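Local coordinates for hypothetical UPF0271 protein TTHB195 (Thermus thermophilus, PDB 2DFA) that probably serves as subunit A of an ATP-dependent 5-oxoprolinase, which cleaves 5-oxoproline to L-glutamate together with partner subunits B and C, at residues 63-68 and 76-81; 113-118 and 147-152; 131-136 and 156-161. One frame throughout, in Å; residues are numbered along the deposited sequence. Where two conformers were deposited one is given.

Interaction 1. Residues 63-68 and 76-81; sequences PGFPDL and MALSPE
M76 lies over the ring of F65, its CB on the axis of the ring. That methylene is 4.0 Å from the ring centroid of F65 and only 5° off the normal, a CH-pi contact through the middle of the face. Farther along, the two side chains run past each other in opposite directions. The sulfur therefore ends beside the root of the phenylalanine: M76 SD is 3.8 Å from F65 CB and stands obliquely to the ring, 38° off its normal, in a Met-aromatic contact. M76 CG is anti to the carbonyl carbon (chi1 -71°) and the chain continues extended through chi2 to SD; it bends at chi3, and SD and CE both lie beside P66 O. Methionine suits this place because its flexible, polarisable thioether can follow both a ring and a turn of backbone; D67 CB also touches the sulfur, at 3.9 Å.

L78 reaches the same ring differently. Its methyl CD2 comes in at the edge, near the ring plane, 3.7 Å from F65 CD1, and the same methyl touches P66 CD, 4.1 Å away. The compact ring of P66 packs against sulfur and methyl without needing a polar partner. The carboxylate of D67 is engaged in a salt bridge with R74 of its own chain, leaving its CB to the apolar contact.

On other sides F65 packs on A113, L114 and K117 of helix 112-120, while R74 and M76 of the second subunit pack on P66 and D67 respectively. The loop after strand 58-62 is thus joined to the residues leading into helix 80-100 by a Met-aromatic contact, set beside an inverse gamma turn centred on P66, a place that suits proline's restricted phi.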
ATOM      1  N   PRO A  63      10.866 -10.241  -9.750  1.00 27.69           N
ATOM      2  CA  PRO A  63      10.867  -9.342  -8.588  1.00 28.43           C
ATOM      3  C   PRO A  63      11.217  -7.891  -8.908  1.00 27.56           C
ATOM      4  O   PRO A  63      12.022  -7.609  -9.798  1.00 27.21           O
ATOM      5  CB  PRO A  63      11.873 -10.000  -7.648  1.00 28.61           C
ATOM      6  CG  PRO A  63      12.873 -10.605  -8.608  1.00 28.23           C
ATOM      7  CD  PRO A  63      11.953 -11.235  -9.649  1.00 27.95           C
ATOM      8  N   GLY A  64      10.595  -6.969  -8.180  1.00 28.96           N
ATOM      9  CA  GLY A  64      10.858  -5.561  -8.406  1.00 27.34           C
ATOM     10  C   GLY A  64      10.889  -4.739  -7.128  1.00 29.17           C
ATOM     11  O   GLY A  64      10.737  -5.270  -6.024  1.00 27.58           O
ATOM     12  N   PHE A  65      11.107  -3.437  -7.284  1.00 29.23           N
ATOM     13  CA  PHE A  65      11.130  -2.513  -6.154  1.00 29.19           C
ATOM     14  C   PHE A  65       9.726  -2.391  -5.564  1.00 28.93           C
ATOM     15  O   PHE A  65       8.723  -2.624  -6.249  1.00 28.30           O
ATOM     16  CB  PHE A  65      11.564  -1.110  -6.608  1.00 30.89           C
ATOM     17  CG  PHE A  65      13.050  -0.934  -6.769  1.00 32.68           C
ATOM     18  CD1 PHE A  65      13.934  -1.383  -5.791  1.00 32.21           C
ATOM     19  CD2 PHE A  65      13.562  -0.246  -7.868  1.00 32.88           C
ATOM     20  CE1 PHE A  65      15.308  -1.144  -5.907  1.00 32.96           C
ATOM     21  CE2 PHE A  65      14.929  -0.003  -7.992  1.00 32.48           C
ATOM     22  CZ  PHE A  65      15.804  -0.451  -7.011  1.00 33.70           C
ATOM     23  N   PRO A  66       9.634  -2.025  -4.275  1.00 29.54           N
ATOM     24  CA  PRO A  66       8.325  -1.872  -3.646  1.00 29.86           C
ATOM     25  C   PRO A  66       7.782  -0.492  -4.038  1.00 30.61           C
ATOM     26  O   PRO A  66       7.842   0.461  -3.251  1.00 29.92           O
ATOM     27  CB  PRO A  66       8.648  -1.978  -2.157  1.00 31.39           C
ATOM     28  CG  PRO A  66      10.000  -1.326  -2.083  1.00 30.74           C
ATOM     29  CD  PRO A  66      10.715  -1.929  -3.275  1.00 30.06           C
ATOM     30  N   ASP A  67       7.264  -0.395  -5.260  1.00 29.51           N
ATOM     31  CA  ASP A  67       6.728   0.865  -5.791  1.00 28.92           C
ATOM     32  C   ASP A  67       5.607   0.542  -6.780  1.00 28.48           C
ATOM     33  O   ASP A  67       5.799   0.568  -7.996  1.00 30.36           O
ATOM     34  CB  ASP A  67       7.862   1.640  -6.481  1.00 28.59           C
ATOM     35  CG  ASP A  67       7.414   2.983  -7.055  1.00 30.04           C
ATOM     36  OD1 ASP A  67       6.345   3.498  -6.664  1.00 29.29           O
ATOM     37  OD2 ASP A  67       8.155   3.525  -7.901  1.00 29.68           O
ATOM     38  N   LEU A  68       4.434   0.229  -6.246  1.00 29.97           N
ATOM     39  CA  LEU A  68       3.289  -0.129  -7.078  1.00 30.80           C
ATOM     40  C   LEU A  68       2.842   1.000  -8.002  1.00 31.54           C
ATOM     41  O   LEU A  68       2.707   0.804  -9.213  1.00 31.42           O
ATOM     42  CB  LEU A  68       2.112  -0.557  -6.200  1.00 33.24           C
ATOM     43  CG  LEU A  68       0.856  -1.033  -6.936  1.00 34.41           C
ATOM     44  CD1 LEU A  68       1.200  -2.222  -7.831  1.00 33.71           C
ATOM     45  CD2 LEU A  68      -0.211  -1.418  -5.921  1.00 34.66           C
ATOM     46  N   MET A  76      15.141   3.364  -6.669  1.00 34.63           N
ATOM     47  CA  MET A  76      14.910   3.508  -5.229  1.00 34.53           C
ATOM     48  C   MET A  76      16.195   3.155  -4.485  1.00 35.42           C
ATOM     49  O   MET A  76      16.822   2.130  -4.758  1.00 35.28           O
ATOM     50  CB  MET A  76      13.785   2.581  -4.745  1.00 33.87           C
ATOM     51  CG  MET A  76      12.388   2.973  -5.193  1.00 31.19           C
ATOM     52  SD  MET A  76      11.106   1.993  -4.407  1.00 32.74           S
ATOM     53  CE  MET A  76      11.123   2.675  -2.716  1.00 34.72           C
ATOM     54  N   ALA A  77      16.577   3.999  -3.534  1.00 36.38           N
ATOM     55  CA  ALA A  77      17.800   3.776  -2.769  1.00 35.78           C
ATOM     56  C   ALA A  77      17.693   2.670  -1.718  1.00 35.91           C
ATOM     57  O   ALA A  77      17.835   2.929  -0.524  1.00 33.90           O
ATOM     58  CB  ALA A  77      18.235   5.082  -2.109  1.00 36.05           C
ATOM     59  N   LEU A  78      17.442   1.437  -2.158  1.00 35.12           N
ATOM     60  CA  LEU A  78      17.351   0.313  -1.230  1.00 34.28           C
ATOM     61  C   LEU A  78      18.750  -0.153  -0.834  1.00 33.46           C
ATOM     62  O   LEU A  78      19.657  -0.188  -1.665  1.00 33.17           O
ATOM     63  CB  LEU A  78      16.611  -0.874  -1.864  1.00 33.66           C
ATOM     64  CG  LEU A  78      15.124  -1.092  -1.569  1.00 32.13           C
ATOM     65  CD1 LEU A  78      14.308   0.094  -2.069  1.00 34.13           C
ATOM     66  CD2 LEU A  78      14.664  -2.379  -2.257  1.00 32.26           C
ATOM     67  N   SER A  79      18.923  -0.507   0.435  1.00 33.96           N
ATOM     68  CA  SER A  79      20.212  -1.005   0.902  1.00 32.79           C
ATOM     69  C   SER A  79      20.308  -2.436   0.383  1.00 33.22           C
ATOM     70  O   SER A  79      19.293  -3.043   0.051  1.00 31.62           O
ATOM     71  CB  SER A  79      20.263  -1.030   2.430  1.00 33.49           C
ATOM     72  OG  SER A  79      19.312  -1.942   2.949  1.00 32.07           O
ATOM     73  N   PRO A  80      21.525  -2.992   0.300  1.00 34.08           N
ATOM     74  CA  PRO A  80      21.604  -4.368  -0.195  1.00 33.49           C
ATOM     75  C   PRO A  80      20.786  -5.326   0.670  1.00 33.16           C
ATOM     76  O   PRO A  80      20.198  -6.290   0.162  1.00 30.74           O
ATOM     77  CB  PRO A  80      23.113  -4.665  -0.185  1.00 35.83           C
ATOM     78  CG  PRO A  80      23.698  -3.643   0.760  1.00 36.24           C
ATOM     79  CD  PRO A  80      22.867  -2.412   0.490  1.00 34.80           C
ATOM     80  N   GLU A  81      20.730  -5.046   1.971  1.00 31.14           N
ATOM     81  CA  GLU A  81      19.965  -5.878   2.899  1.00 31.66           C
ATOM     82  C   GLU A  81      18.487  -5.862   2.501  1.00 30.32           C
ATOM     83  O   GLU A  81      17.813  -6.891   2.509  1.00 29.40           O
ATOM     84  CB  GLU A  81      20.090  -5.348   4.337  1.00 36.63           C
ATOM     85  CG  GLU A  81      21.472  -5.474   4.998  1.00 41.39           C
ATOM     86  CD  GLU A  81      22.537  -4.561   4.398  1.00 44.24           C
ATOM     87  OE1 GLU A  81      22.204  -3.457   3.918  1.00 43.48           O
ATOM     88  OE2 GLU A  81      23.724  -4.947   4.425  1.00 50.14           O
TER

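Interaction 2. Residues 113-118 and 147-152; sequences ALYLKA and TVYEEE
Y149 meets helix 113-118 through two aromatic contacts. In the CH-pi contact, A118 CB sits over one face of the Y149 ring, 4.2 Å from its centroid and displaced toward the rim. Alanine suits the spot because a lone methyl lets the backbones come close, with the CA atoms of A118 and Y149 5.6 Å apart. In the other, the rings of Y115 and Y149 form an oblique pair with planes at 83° and centroids 5.9 Å apart; Y115 CE1 touches Y149 CE2 at 3.8 Å. Y149 CG is anti to the backbone N (chi1 177°), which carries the ring across toward Y115.

Among the remaining van der Waals contacts, A118 O lies 3.4 Å from Y149 CB and V148 CG2 also rests against that carbonyl oxygen. Y149 packs as well on L141 and V143 of strand 141-143. An alanine in place of Y149 would probably open a gap beneath A118 CB and leave the Y115 ring without its aromatic neighbour.

The polar groups bond within 147-152 or outside the two segments: T147, the N-cap of helix 148-155, accepts from E150 N at its OG1 (3.2 Å), a role suited to a short hydroxyl side chain, and the same OG1 bonds L144 O. With the helix segments at 80° and their cross-contact apolar and aromatic, the chemistry implies cohesion through shape and dispersion rather than directional bonds.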
ATOM      1  N   ALA A 113      13.376  -0.896 -12.811  1.00 33.34           N
ATOM      2  CA  ALA A 113      14.466  -0.168 -12.168  1.00 32.59           C
ATOM      3  C   ALA A 113      15.394  -1.042 -11.335  1.00 33.31           C
ATOM      4  O   ALA A 113      16.578  -0.726 -11.202  1.00 33.02           O
ATOM      5  CB  ALA A 113      13.907   0.971 -11.320  1.00 33.00           C
ATOM      6  N   LEU A 114      14.873  -2.128 -10.767  1.00 33.32           N
ATOM      7  CA  LEU A 114      15.718  -3.023  -9.973  1.00 33.04           C
ATOM      8  C   LEU A 114      16.723  -3.677 -10.920  1.00 34.37           C
ATOM      9  O   LEU A 114      17.903  -3.811 -10.600  1.00 33.48           O
ATOM     10  CB  LEU A 114      14.876  -4.108  -9.283  1.00 32.54           C
ATOM     11  CG  LEU A 114      15.629  -5.157  -8.441  1.00 30.87           C
ATOM     12  CD1 LEU A 114      16.508  -4.473  -7.390  1.00 28.52           C
ATOM     13  CD2 LEU A 114      14.625  -6.090  -7.776  1.00 29.09           C
ATOM     14  N   TYR A 115      16.232  -4.083 -12.087  1.00 36.98           N
ATOM     15  CA  TYR A 115      17.066  -4.714 -13.108  1.00 40.34           C
ATOM     16  C   TYR A 115      18.180  -3.735 -13.486  1.00 40.16           C
ATOM     17  O   TYR A 115      19.362  -4.080 -13.476  1.00 38.67           O
ATOM     18  CB  TYR A 115      16.205  -5.041 -14.336  1.00 45.02           C
ATOM     19  CG  TYR A 115      16.881  -5.889 -15.394  1.00 51.39           C
ATOM     20  CD1 TYR A 115      17.180  -7.231 -15.156  1.00 54.49           C
ATOM     21  CD2 TYR A 115      17.201  -5.354 -16.643  1.00 55.50           C
ATOM     22  CE1 TYR A 115      17.779  -8.025 -16.139  1.00 57.49           C
ATOM     23  CE2 TYR A 115      17.803  -6.138 -17.633  1.00 57.81           C
ATOM     24  CZ  TYR A 115      18.086  -7.470 -17.374  1.00 58.69           C
ATOM     25  OH  TYR A 115      18.667  -8.249 -18.352  1.00 61.10           O
ATOM     26  N   LEU A 116      17.794  -2.502 -13.805  1.00 40.76           N
ATOM     27  CA  LEU A 116      18.758  -1.476 -14.186  1.00 42.19           C
ATOM     28  C   LEU A 116      19.748  -1.158 -13.063  1.00 41.88           C
ATOM     29  O   LEU A 116      20.938  -0.980 -13.317  1.00 41.89           O
ATOM     30  CB  LEU A 116      18.028  -0.197 -14.621  1.00 43.12           C
ATOM     31  CG  LEU A 116      17.144  -0.328 -15.867  1.00 47.09           C
ATOM     32  CD1 LEU A 116      16.500   1.018 -16.191  1.00 48.62           C
ATOM     33  CD2 LEU A 116      17.985  -0.813 -17.042  1.00 47.83           C
ATOM     34  N   LYS A 117      19.266  -1.086 -11.824  1.00 41.15           N
ATOM     35  CA  LYS A 117      20.150  -0.793 -10.698  1.00 42.13           C
ATOM     36  C   LYS A 117      21.171  -1.924 -10.575  1.00 42.34           C
ATOM     37  O   LYS A 117      22.351  -1.688 -10.300  1.00 42.10           O
ATOM     38  CB  LYS A 117      19.344  -0.669  -9.397  1.00 43.07           C
ATOM     39  CG  LYS A 117      20.151  -0.163  -8.201  1.00 43.09           C
ATOM     40  CD  LYS A 117      19.277  -0.100  -6.953  1.00 46.66           C
ATOM     41  CE  LYS A 117      20.030   0.451  -5.743  1.00 49.35           C
ATOM     42  NZ  LYS A 117      20.506   1.843  -5.954  1.00 44.71           N
ATOM     43  N   ALA A 118      20.709  -3.151 -10.795  1.00 40.19           N
ATOM     44  CA  ALA A 118      21.573  -4.328 -10.729  1.00 40.79           C
ATOM     45  C   ALA A 118      22.661  -4.294 -11.804  1.00 41.68           C
ATOM     46  O   ALA A 118      23.806  -4.670 -11.552  1.00 41.91           O
ATOM     47  CB  ALA A 118      20.741  -5.590 -10.887  1.00 38.49           C
ATOM     48  N   THR A 147      27.688  -7.142 -18.014  1.00 45.18           N
ATOM     49  CA  THR A 147      27.408  -6.218 -16.916  1.00 44.42           C
ATOM     50  C   THR A 147      27.960  -6.719 -15.582  1.00 42.42           C
ATOM     51  O   THR A 147      28.308  -7.891 -15.445  1.00 41.10           O
ATOM     52  CB  THR A 147      25.883  -5.999 -16.752  1.00 42.79           C
ATOM     53  OG1 THR A 147      25.262  -7.233 -16.376  1.00 43.09           O
ATOM     54  CG2 THR A 147      25.268  -5.519 -18.055  1.00 42.53           C
ATOM     55  N   VAL A 148      28.038  -5.822 -14.602  1.00 41.40           N
ATOM     56  CA  VAL A 148      28.519  -6.190 -13.276  1.00 41.11           C
ATOM     57  C   VAL A 148      27.497  -7.148 -12.679  1.00 40.07           C
ATOM     58  O   VAL A 148      27.779  -7.893 -11.740  1.00 40.53           O
ATOM     59  CB  VAL A 148      28.665  -4.949 -12.353  1.00 41.07           C
ATOM     60  CG1 VAL A 148      29.686  -3.982 -12.938  1.00 41.36           C
ATOM     61  CG2 VAL A 148      27.323  -4.265 -12.175  1.00 40.64           C
ATOM     62  N   TYR A 149      26.299  -7.121 -13.247  1.00 39.25           N
ATOM     63  CA  TYR A 149      25.215  -7.984 -12.813  1.00 38.48           C
ATOM     64  C   TYR A 149      25.557  -9.437 -13.184  1.00 38.52           C
ATOM     65  O   TYR A 149      25.408 -10.351 -12.372  1.00 37.39           O
ATOM     66  CB  TYR A 149      23.917  -7.514 -13.483  1.00 40.45           C
ATOM     67  CG  TYR A 149      22.704  -8.356 -13.193  1.00 41.47           C
ATOM     68  CD1 TYR A 149      22.525  -8.952 -11.948  1.00 41.80           C
ATOM     69  CD2 TYR A 149      21.728  -8.553 -14.168  1.00 44.03           C
ATOM     70  CE1 TYR A 149      21.401  -9.727 -11.679  1.00 44.67           C
ATOM     71  CE2 TYR A 149      20.602  -9.324 -13.911  1.00 45.92           C
ATOM     72  CZ  TYR A 149      20.447  -9.910 -12.667  1.00 44.95           C
ATOM     73  OH  TYR A 149      19.346 -10.694 -12.420  1.00 49.58           O
ATOM     74  N   GLU A 150      26.027  -9.651 -14.408  1.00 37.11           N
ATOM     75  CA  GLU A 150      26.410 -10.997 -14.827  1.00 36.40           C
ATOM     76  C   GLU A 150      27.578 -11.447 -13.948  1.00 36.06           C
ATOM     77  O   GLU A 150      27.642 -12.595 -13.508  1.00 36.13           O
ATOM     78  CB  GLU A 150      26.857 -11.005 -16.291  1.00 39.15           C
ATOM     79  CG  GLU A 150      27.089 -12.408 -16.837  1.00 42.67           C
ATOM     80  CD  GLU A 150      27.874 -12.426 -18.140  1.00 47.02           C
ATOM     81  OE1 GLU A 150      27.713 -11.496 -18.954  1.00 48.90           O
ATOM     82  OE2 GLU A 150      28.642 -13.388 -18.353  1.00 48.20           O
ATOM     83  N   GLU A 151      28.495 -10.519 -13.690  1.00 37.23           N
ATOM     84  CA  GLU A 151      29.673 -10.798 -12.872  1.00 39.42           C
ATOM     85  C   GLU A 151      29.352 -11.274 -11.463  1.00 38.55           C
ATOM     86  O   GLU A 151      29.860 -12.307 -11.014  1.00 38.20           O
ATOM     87  CB  GLU A 151      30.553  -9.555 -12.774  1.00 41.83           C
ATOM     88  CG  GLU A 151      31.276  -9.181 -14.052  1.00 46.49           C
ATOM     89  CD  GLU A 151      32.149  -7.950 -13.872  1.00 49.78           C
ATOM     90  OE1 GLU A 151      32.918  -7.905 -12.883  1.00 50.71           O
ATOM     91  OE2 GLU A 151      32.073  -7.033 -14.718  1.00 51.31           O
ATOM     92  N   GLU A 152      28.520 -10.518 -10.753  1.00 37.32           N
ATOM     93  CA  GLU A 152      28.173 -10.890  -9.385  1.00 35.70           C
ATOM     94  C   GLU A 152      27.398 -12.200  -9.338  1.00 35.09           C
ATOM     95  O   GLU A 152      27.559 -12.990  -8.408  1.00 34.30           O
ATOM     96  CB  GLU A 152      27.369  -9.772  -8.715  1.00 34.90           C
ATOM     97  CG  GLU A 152      28.160  -8.484  -8.522  1.00 35.52           C
ATOM     98  CD  GLU A 152      29.457  -8.700  -7.757  1.00 35.64           C
ATOM     99  OE1 GLU A 152      29.451  -9.460  -6.768  1.00 38.02           O
ATOM    100  OE2 GLU A 152      30.483  -8.098  -8.133  1.00 38.14           O
TER

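Interaction 3. Residues 131-136 and 156-161; sequences AVKAFD and AGLRVV
L158 pushes its two methyls against consecutive residues of helix 122-135. CD1 meets V132, 4.0 Å from V132 CG1, and CD2 lies 3.7 Å from K133 CB, so the branched end of the leucine divides itself between an apolar side chain and the aliphatic base of a charged one. L158 CG is anti to the carbonyl carbon, an orientation that carries the fork toward the helix; both side chains are crossed obliquely. Leucine fits because its two methyls can address two neighbours at once, and A129, a turn earlier on the helix, also packs on it.

K133 leaves the helix with CG anti to the backbone N (chi1 -174°) and stays extended to its end. CD and CE run beside the A156 carbonyl oxygen, each 3.3 Å from A156 O, and NZ donates to A156 O at 2.7 Å. The bond approaches that oxygen at a C=O...N angle of 158°, with the nitrogen tilted 22° from the carbonyl plane. Lysine thus does two jobs, apolar along its stem and polar at its tip.

The carbonyl it reaches lies just before G157, which closes helix 148-155 in a Schellman motif with positive phi. A side chain at G157 would be jammed against the carbonyl oxygen of A156, which explains the glycine. A positive ammonium near this helix C-terminus is probably favourable, since carbonyl oxygens there carry the negative end of the helix dipole.

A156 has its small CB turned toward helix 122-135, where A129 also packs on it; a methyl suits a place where the chain passes near another helix. Beyond L158 the chain enters strand 160-164, which pairs in parallel with strand 141-143. On another side of helix 122-135, A134 and F135 pack on A100 and A96 of the fourth subunit.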
ATOM      1  N   ALA A 131      20.038 -13.757  -2.688  1.00 29.90           N
ATOM      2  CA  ALA A 131      18.653 -14.081  -2.343  1.00 29.41           C
ATOM      3  C   ALA A 131      18.224 -15.302  -3.144  1.00 29.36           C
ATOM      4  O   ALA A 131      17.658 -16.249  -2.596  1.00 29.28           O
ATOM      5  CB  ALA A 131      17.725 -12.900  -2.663  1.00 30.30           C
ATOM      6  N   VAL A 132      18.487 -15.271  -4.444  1.00 28.56           N
ATOM      7  CA  VAL A 132      18.138 -16.391  -5.319  1.00 29.75           C
ATOM      8  C   VAL A 132      18.872 -17.656  -4.882  1.00 30.31           C
ATOM      9  O   VAL A 132      18.280 -18.733  -4.816  1.00 31.35           O
ATOM     10  CB  VAL A 132      18.509 -16.093  -6.786  1.00 30.15           C
ATOM     11  CG1 VAL A 132      18.337 -17.355  -7.646  1.00 31.65           C
ATOM     12  CG2 VAL A 132      17.631 -14.970  -7.321  1.00 30.06           C
ATOM     13  N   LYS A 133      20.161 -17.519  -4.583  1.00 30.79           N
ATOM     14  CA  LYS A 133      20.967 -18.665  -4.166  1.00 32.01           C
ATOM     15  C   LYS A 133      20.481 -19.251  -2.843  1.00 32.33           C
ATOM     16  O   LYS A 133      20.443 -20.471  -2.674  1.00 33.28           O
ATOM     17  CB  LYS A 133      22.444 -18.268  -4.033  1.00 31.13           C
ATOM     18  CG  LYS A 133      23.366 -19.456  -3.743  1.00 33.49           C
ATOM     19  CD  LYS A 133      24.813 -19.027  -3.561  1.00 33.73           C
ATOM     20  CE  LYS A 133      25.743 -20.242  -3.484  1.00 36.17           C
ATOM     21  NZ  LYS A 133      27.170 -19.830  -3.397  1.00 36.81           N
ATOM     22  N   ALA A 134      20.113 -18.379  -1.908  1.00 31.36           N
ATOM     23  CA  ALA A 134      19.633 -18.814  -0.600  1.00 32.04           C
ATOM     24  C   ALA A 134      18.319 -19.587  -0.707  1.00 33.24           C
ATOM     25  O   ALA A 134      18.056 -20.483   0.096  1.00 31.66           O
ATOM     26  CB  ALA A 134      19.452 -17.597   0.328  1.00 34.07           C
ATOM     27  N   PHE A 135      17.499 -19.238  -1.697  1.00 32.28           N
ATOM     28  CA  PHE A 135      16.213 -19.903  -1.900  1.00 33.17           C
ATOM     29  C   PHE A 135      16.377 -21.260  -2.588  1.00 33.26           C
ATOM     30  O   PHE A 135      15.767 -22.244  -2.179  1.00 34.28           O
ATOM     31  CB  PHE A 135      15.288 -19.029  -2.753  1.00 31.50           C
ATOM     32  CG  PHE A 135      13.903 -19.592  -2.914  1.00 32.54           C
ATOM     33  CD1 PHE A 135      12.983 -19.526  -1.869  1.00 34.27           C
ATOM     34  CD2 PHE A 135      13.519 -20.203  -4.103  1.00 34.36           C
ATOM     35  CE1 PHE A 135      11.703 -20.062  -2.009  1.00 33.09           C
ATOM     36  CE2 PHE A 135      12.241 -20.741  -4.249  1.00 34.61           C
ATOM     37  CZ  PHE A 135      11.334 -20.670  -3.200  1.00 33.20           C
ATOM     38  N   ASP A 136      17.185 -21.287  -3.645  1.00 33.04           N
ATOM     39  CA  ASP A 136      17.451 -22.504  -4.417  1.00 35.17           C
ATOM     40  C   ASP A 136      18.717 -22.275  -5.237  1.00 35.31           C
ATOM     41  O   ASP A 136      18.689 -21.613  -6.276  1.00 34.40           O
ATOM     42  CB  ASP A 136      16.284 -22.814  -5.360  1.00 36.06           C
ATOM     43  CG  ASP A 136      16.507 -24.084  -6.178  1.00 39.03           C
ATOM     44  OD1 ASP A 136      17.628 -24.641  -6.145  1.00 35.81           O
ATOM     45  OD2 ASP A 136      15.557 -24.518  -6.862  1.00 40.96           O
ATOM     46  N   ALA A 156      28.676 -15.412  -7.331  1.00 39.95           N
ATOM     47  CA  ALA A 156      27.818 -16.018  -6.314  1.00 39.85           C
ATOM     48  C   ALA A 156      27.698 -17.525  -6.512  1.00 38.92           C
ATOM     49  O   ALA A 156      27.226 -18.238  -5.629  1.00 39.76           O
ATOM     50  CB  ALA A 156      26.425 -15.378  -6.342  1.00 39.16           C
ATOM     51  N   GLY A 157      28.119 -18.002  -7.678  1.00 39.19           N
ATOM     52  CA  GLY A 157      28.057 -19.425  -7.958  1.00 38.98           C
ATOM     53  C   GLY A 157      26.755 -19.861  -8.599  1.00 39.76           C
ATOM     54  O   GLY A 157      26.456 -21.054  -8.647  1.00 38.06           O
ATOM     55  N   LEU A 158      25.970 -18.903  -9.085  1.00 37.99           N
ATOM     56  CA  LEU A 158      24.694 -19.219  -9.725  1.00 39.03           C
ATOM     57  C   LEU A 158      24.851 -19.493 -11.207  1.00 38.47           C
ATOM     58  O   LEU A 158      25.773 -18.991 -11.841  1.00 39.16           O
ATOM     59  CB  LEU A 158      23.702 -18.061  -9.583  1.00 38.31           C
ATOM     60  CG  LEU A 158      23.128 -17.696  -8.217  1.00 39.23           C
ATOM     61  CD1 LEU A 158      22.182 -16.510  -8.379  1.00 38.43           C
ATOM     62  CD2 LEU A 158      22.391 -18.880  -7.633  1.00 37.42           C
ATOM     63  N   ARG A 159      23.938 -20.291 -11.754  1.00 39.79           N
ATOM     64  CA  ARG A 159      23.937 -20.560 -13.183  1.00 40.02           C
ATOM     65  C   ARG A 159      23.352 -19.290 -13.787  1.00 40.42           C
ATOM     66  O   ARG A 159      22.343 -18.774 -13.293  1.00 39.69           O
ATOM     67  CB  ARG A 159      23.025 -21.736 -13.515  1.00 40.07           C
ATOM     68  CG  ARG A 159      22.706 -21.852 -14.995  1.00 42.71           C
ATOM     69  CD  ARG A 159      21.646 -22.910 -15.247  1.00 44.11           C
ATOM     70  NE  ARG A 159      21.168 -22.871 -16.625  1.00 44.53           N
ATOM     71  CZ  ARG A 159      20.029 -23.421 -17.034  1.00 46.08           C
ATOM     72  NH1 ARG A 159      19.252 -24.056 -16.167  1.00 45.37           N
ATOM     73  NH2 ARG A 159      19.659 -23.318 -18.303  1.00 43.40           N
ATOM     74  N   VAL A 160      23.973 -18.779 -14.845  1.00 39.66           N
ATOM     75  CA  VAL A 160      23.480 -17.560 -15.476  1.00 40.69           C
ATOM     76  C   VAL A 160      22.939 -17.810 -16.878  1.00 41.06           C
ATOM     77  O   VAL A 160      23.462 -18.639 -17.617  1.00 40.29           O
ATOM     78  CB  VAL A 160      24.587 -16.484 -15.540  1.00 41.41           C
ATOM     79  CG1 VAL A 160      25.082 -16.165 -14.139  0.50 41.52           C
ATOM     80  CG2 VAL A 160      25.729 -16.961 -16.422  0.50 40.97           C
ATOM     81  N   VAL A 161      21.881 -17.086 -17.226  1.00 39.86           N
ATOM     82  CA  VAL A 161      21.240 -17.193 -18.533  1.00 40.72           C
ATOM     83  C   VAL A 161      21.340 -15.835 -19.221  1.00 40.39           C
ATOM     84  O   VAL A 161      20.869 -14.831 -18.686  1.00 40.22           O
ATOM     85  CB  VAL A 161      19.747 -17.578 -18.393  1.00 40.79           C
ATOM     86  CG1 VAL A 161      19.104 -17.671 -19.761  1.00 39.66           C
ATOM     87  CG2 VAL A 161      19.615 -18.898 -17.652  1.00 40.64           C
TER

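Interactions 1 and 2 touch, with centres 13 Å apart: the F65 ring of interaction 1 packs on helix 112-120, which supplies one side of interaction 2. Interaction 3 has its centre 14 Å from that of interaction 2 and 19 Å from that of interaction 1, whose nearest atoms lie about 7 Å away. Along the chain interaction 1 closes first, whereas interactions 2 and 3 alternate their segments. Interaction 2 joins helix 112-120 to helix 148-155, and interaction 3 joins the intervening helix 122-135 to the turn leading from helix 148-155 into strand 160-164. Other subunits of the tetramer touch interactions 1 and 3, but not interaction 2.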